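Local coordinates for protein acetyl-CoA acetyltransferase (Bacillus anthracis, PDB 3SS6) that probably condenses two acetyl-CoA molecules reversibly into acetoacetyl-CoA and free coenzyme A, at residues Gln96-Ala101 with Ala275-Tyr280; Ala102-Leu107 with Glu111-Gly116. One frame throughout, in Å; residues are numbered along the deposited sequence.

Interaction 1. Residues Gln96-Ala101 with Ala275-Tyr280; sequences QAIMSA and ARIVGY. With K (potassium ion), chain F.
M99, midway along helix segment 96-101, lies with its CA 7.1 Å from that of Y280, where the backbones of the helix and strand segment 275-280 come nearest. The two side chains cross at a slant. M99 CG sits 3.7 Å from Y280 CB, and M99 CB lies over one ring face near its rim, 4.2 Å above the plane. The thioether then doubles back: a bend about the CG-SD bond (chi3 56°) returns CE to 3.8 Å from Y280 CD1. SD is 5.3 Å from the ring centroid and 46° off the ring normal, an oblique Met-aromatic contact. The phenol OH is hydrogen-bonded further along the same helix to Q106 OE1, so the ring is held at its far end as well. In the layered thiolase fold, helix 93-107 follows C91, seen as S-hydroxycysteine, and here it packs on a strand of the C-terminal thiolase region. F390 of strand 385-393 pairs with two successive residues of this strand, V278 and G279, which makes a classic beta bulge just ahead of Y280. Three residues before Y280, I277 adds a smaller apolar touch, its CD1 3.9 Å from I98 CG2. On a different side of the helix, Q96 NE2 donates to S100 OG over 3.1 Å, nearly straight at 169° and in the amide plane. S100 OG also binds potassium at 2.9 Å, a site shared with Y85 and with Y85 and S100 of the second subunit.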
# COMPACT_ATOMS: atom_id res chain seq x y z
N GLN A 96 32.54 6.85 7.28
CA GLN A 96 32.90 7.60 6.07
C GLN A 96 32.59 9.09 6.24
O GLN A 96 33.33 9.95 5.74
CB GLN A 96 32.15 7.05 4.84
CG GLN A 96 32.46 7.82 3.56
CD GLN A 96 33.93 7.66 3.17
OE1 GLN A 96 34.45 6.55 3.11
NE2 GLN A 96 34.60 8.78 2.91
N ALA A 97 31.52 9.41 6.95
CA ALA A 97 31.19 10.82 7.19
C ALA A 97 32.33 11.51 7.92
O ALA A 97 32.70 12.64 7.59
CB ALA A 97 29.87 10.96 7.98
N ILE A 98 32.89 10.84 8.91
CA ILE A 98 34.02 11.39 9.65
C ILE A 98 35.24 11.53 8.74
O ILE A 98 35.96 12.52 8.81
CB ILE A 98 34.35 10.52 10.86
CG1 ILE A 98 33.20 10.61 11.87
CG2 ILE A 98 35.70 10.94 11.48
CD1 ILE A 98 33.21 9.50 12.92
N MET A 99 35.47 10.53 7.88
CA MET A 99 36.60 10.58 6.95
C MET A 99 36.46 11.71 5.94
O MET A 99 37.44 12.41 5.63
CB MET A 99 36.77 9.23 6.24
CG MET A 99 37.16 8.13 7.22
SD MET A 99 36.65 6.49 6.66
CE MET A 99 37.43 6.41 5.05
N SER A 100 35.24 11.90 5.44
CA SER A 100 34.97 12.95 4.48
C SER A 100 35.14 14.33 5.13
O SER A 100 35.64 15.26 4.50
CB SER A 100 33.57 12.78 3.89
OG SER A 100 33.54 11.65 3.03
N ALA A 101 34.74 14.44 6.40
CA ALA A 101 34.97 15.67 7.15
C ALA A 101 36.48 15.92 7.27
O ALA A 101 36.96 17.05 7.08
CB ALA A 101 34.34 15.58 8.55
N ALA A 275 41.16 14.22 20.69
CA ALA A 275 41.89 13.26 19.87
C ALA A 275 42.26 13.85 18.52
O ALA A 275 41.71 14.87 18.11
CB ALA A 275 41.02 12.01 19.66
N ARG A 276 43.20 13.20 17.84
CA ARG A 276 43.53 13.54 16.46
C ARG A 276 43.29 12.34 15.56
O ARG A 276 43.34 11.18 16.00
CB ARG A 276 44.99 14.00 16.33
CG ARG A 276 46.02 12.88 16.54
CD ARG A 276 47.45 13.34 16.19
NE ARG A 276 47.93 14.38 17.11
CZ ARG A 276 47.92 15.68 16.84
NH1 ARG A 276 47.46 16.13 15.68
NH2 ARG A 276 48.38 16.54 17.74
N ILE A 277 43.00 12.60 14.29
CA ILE A 277 42.92 11.53 13.32
C ILE A 277 44.29 11.38 12.67
O ILE A 277 44.86 12.35 12.15
CB ILE A 277 41.84 11.81 12.26
CG1 ILE A 277 40.45 11.74 12.91
CG2 ILE A 277 41.93 10.78 11.13
CD1 ILE A 277 39.30 12.24 12.03
N VAL A 278 44.86 10.17 12.70
CA VAL A 278 46.15 9.97 12.04
C VAL A 278 46.07 9.23 10.70
O VAL A 278 47.04 9.26 9.94
CB VAL A 278 47.19 9.29 12.96
CG1 VAL A 278 47.50 10.18 14.17
CG2 VAL A 278 46.72 7.93 13.40
N GLY A 279 44.94 8.59 10.41
CA GLY A 279 44.78 7.91 9.14
C GLY A 279 43.45 7.20 9.00
O GLY A 279 42.71 7.06 9.97
N TYR A 280 43.14 6.76 7.79
CA TYR A 280 41.93 5.98 7.54
C TYR A 280 42.12 5.19 6.26
O TYR A 280 42.94 5.57 5.42
CB TYR A 280 40.68 6.88 7.44
CG TYR A 280 40.89 8.15 6.65
CD1 TYR A 280 40.77 8.17 5.27
CD2 TYR A 280 41.24 9.33 7.30
CE1 TYR A 280 40.99 9.33 4.55
CE2 TYR A 280 41.45 10.50 6.59
CZ TYR A 280 41.33 10.49 5.21
OH TYR A 280 41.55 11.64 4.48
K K F . 33.07 13.03 0.47

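Interaction 2. Residues Ala102-Leu107 with Glu111-Gly116; sequences AMQIQL and EVVVAG
I105 and E111 bring helix segment 102-107 and segment 111-116 together, their CA atoms 5.6 Å apart where the chain turns from helix into strand. This is the second half of a beta-alpha-beta crossover: helix 93-107 links strand 83-88 to strand 112-120, which runs parallel to it in the same sheet with strand 53-57 between them. From its CB, I105 sends CG1 away from the carbonyl carbon and beside the backbone N (chi1 -65°), which tips that branch toward the strand. CG1 passes 4.3 Å from the carbonyl O of E111 and rests 3.9 Å from V113 CG2; the terminal CD1, extended beyond it, reaches the same methyl at 4.0 Å, so one valine branch meets two successive carbons of the isoleucine. L260 and S262 of strand 252-262 and V7 of strand 7-19 also pack on I105. V113 turns CG2 to the helix because CG1 takes the place anti to the backbone N (chi1 -179°). Q104, one residue before I105, runs across V113 at about a right angle, and its OE1 comes 3.9 Å from V113 CG2 in plain packing. The polar work of that amide is done elsewhere: OE1 is hydrogen-bonded to S110 OG in the short turn joining helix and strand. M103 of the second subunit packs against Q104 as well, and Q104 NE2 is hydrogen-bonded to E53 OE1.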
# COMPACT_ATOMS: atom_id res chain seq x y z
N ALA A 102 37.22 14.86 7.59
CA ALA A 102 38.67 15.01 7.72
C ALA A 102 39.28 15.47 6.39
O ALA A 102 40.17 16.34 6.38
CB ALA A 102 39.30 13.70 8.18
N MET A 103 38.80 14.92 5.28
CA MET A 103 39.32 15.33 3.98
C MET A 103 39.10 16.82 3.75
O MET A 103 40.01 17.52 3.31
CB MET A 103 38.68 14.53 2.83
CG MET A 103 39.03 13.05 2.87
SD MET A 103 38.69 12.20 1.30
CE MET A 103 36.90 12.28 1.21
N GLN A 104 37.89 17.30 4.02
CA GLN A 104 37.61 18.72 3.84
C GLN A 104 38.53 19.58 4.70
O GLN A 104 39.03 20.61 4.26
CB GLN A 104 36.15 19.05 4.18
CG GLN A 104 35.16 18.48 3.18
CD GLN A 104 33.77 19.08 3.34
OE1 GLN A 104 33.49 19.80 4.30
NE2 GLN A 104 32.89 18.77 2.40
N ILE A 105 38.77 19.14 5.93
CA ILE A 105 39.62 19.91 6.84
C ILE A 105 41.08 19.86 6.41
O ILE A 105 41.77 20.88 6.40
CB ILE A 105 39.44 19.44 8.29
CG1 ILE A 105 38.01 19.74 8.75
CG2 ILE A 105 40.50 20.10 9.21
CD1 ILE A 105 37.59 19.01 10.03
N GLN A 106 41.55 18.68 6.03
CA GLN A 106 42.94 18.56 5.59
C GLN A 106 43.22 19.50 4.41
O GLN A 106 44.30 20.11 4.33
CB GLN A 106 43.25 17.13 5.18
CG GLN A 106 43.20 16.10 6.30
CD GLN A 106 43.32 14.68 5.75
OE1 GLN A 106 42.33 13.92 5.69
NE2 GLN A 106 44.52 14.33 5.30
N LEU A 107 42.26 19.60 3.51
CA LEU A 107 42.41 20.41 2.30
C LEU A 107 42.14 21.90 2.50
O LEU A 107 42.44 22.70 1.62
CB LEU A 107 41.48 19.87 1.21
CG LEU A 107 41.96 18.56 0.59
CD1 LEU A 107 40.86 18.00 -0.31
CD2 LEU A 107 43.23 18.80 -0.22
N GLU A 111 36.93 24.59 7.81
CA GLU A 111 37.73 24.73 9.03
C GLU A 111 37.13 23.94 10.18
O GLU A 111 37.86 23.42 11.02
CB GLU A 111 37.89 26.20 9.42
CG GLU A 111 38.77 26.98 8.46
CD GLU A 111 39.10 28.37 8.96
OE1 GLU A 111 38.24 28.99 9.64
OE2 GLU A 111 40.22 28.85 8.69
N VAL A 112 35.80 23.87 10.21
CA VAL A 112 35.05 23.16 11.24
C VAL A 112 33.97 22.31 10.57
O VAL A 112 33.18 22.82 9.78
CB VAL A 112 34.36 24.15 12.21
CG1 VAL A 112 33.52 23.41 13.25
CG2 VAL A 112 35.39 25.03 12.92
N VAL A 113 33.94 21.01 10.86
CA VAL A 113 32.89 20.15 10.32
C VAL A 113 32.28 19.32 11.44
O VAL A 113 32.99 18.82 12.32
CB VAL A 113 33.45 19.18 9.26
CG1 VAL A 113 32.32 18.30 8.68
CG2 VAL A 113 34.15 19.96 8.16
N VAL A 114 30.95 19.20 11.43
CA VAL A 114 30.24 18.32 12.36
C VAL A 114 29.87 17.07 11.57
O VAL A 114 29.23 17.16 10.52
CB VAL A 114 28.99 19.00 12.91
CG1 VAL A 114 28.22 18.05 13.81
CG2 VAL A 114 29.38 20.26 13.70
N ALA A 115 30.30 15.91 12.03
CA ALA A 115 30.15 14.71 11.21
C ALA A 115 29.83 13.51 12.06
O ALA A 115 30.29 13.40 13.20
CB ALA A 115 31.41 14.45 10.40
N GLY A 116 29.05 12.60 11.50
CA GLY A 116 28.73 11.37 12.21
C GLY A 116 27.70 10.61 11.42
O GLY A 116 27.75 10.57 10.18

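Overall arrangement
Both contacts use helix 93-107 and lie on the same sheet, their centres 8 Å apart. Both are largely buried: interaction 2 reaches the surface at E111, while in interaction 1 the residue nearest to solvent, I277, is partly exposed. Interaction 2 is local, the helix-to-strand half of a crossover within the N-terminal thiolase region; interaction 1 joins parts far apart in sequence and has a potassium site beside it. Interaction 1 adds an aromatic ring and a thioether to its isoleucine pair, whereas interaction 2 sets an isoleucine and an amide against one valine. The two meet directly, A101 CB lying 3.4 Å from V113 CG1. Each also touches the second subunit.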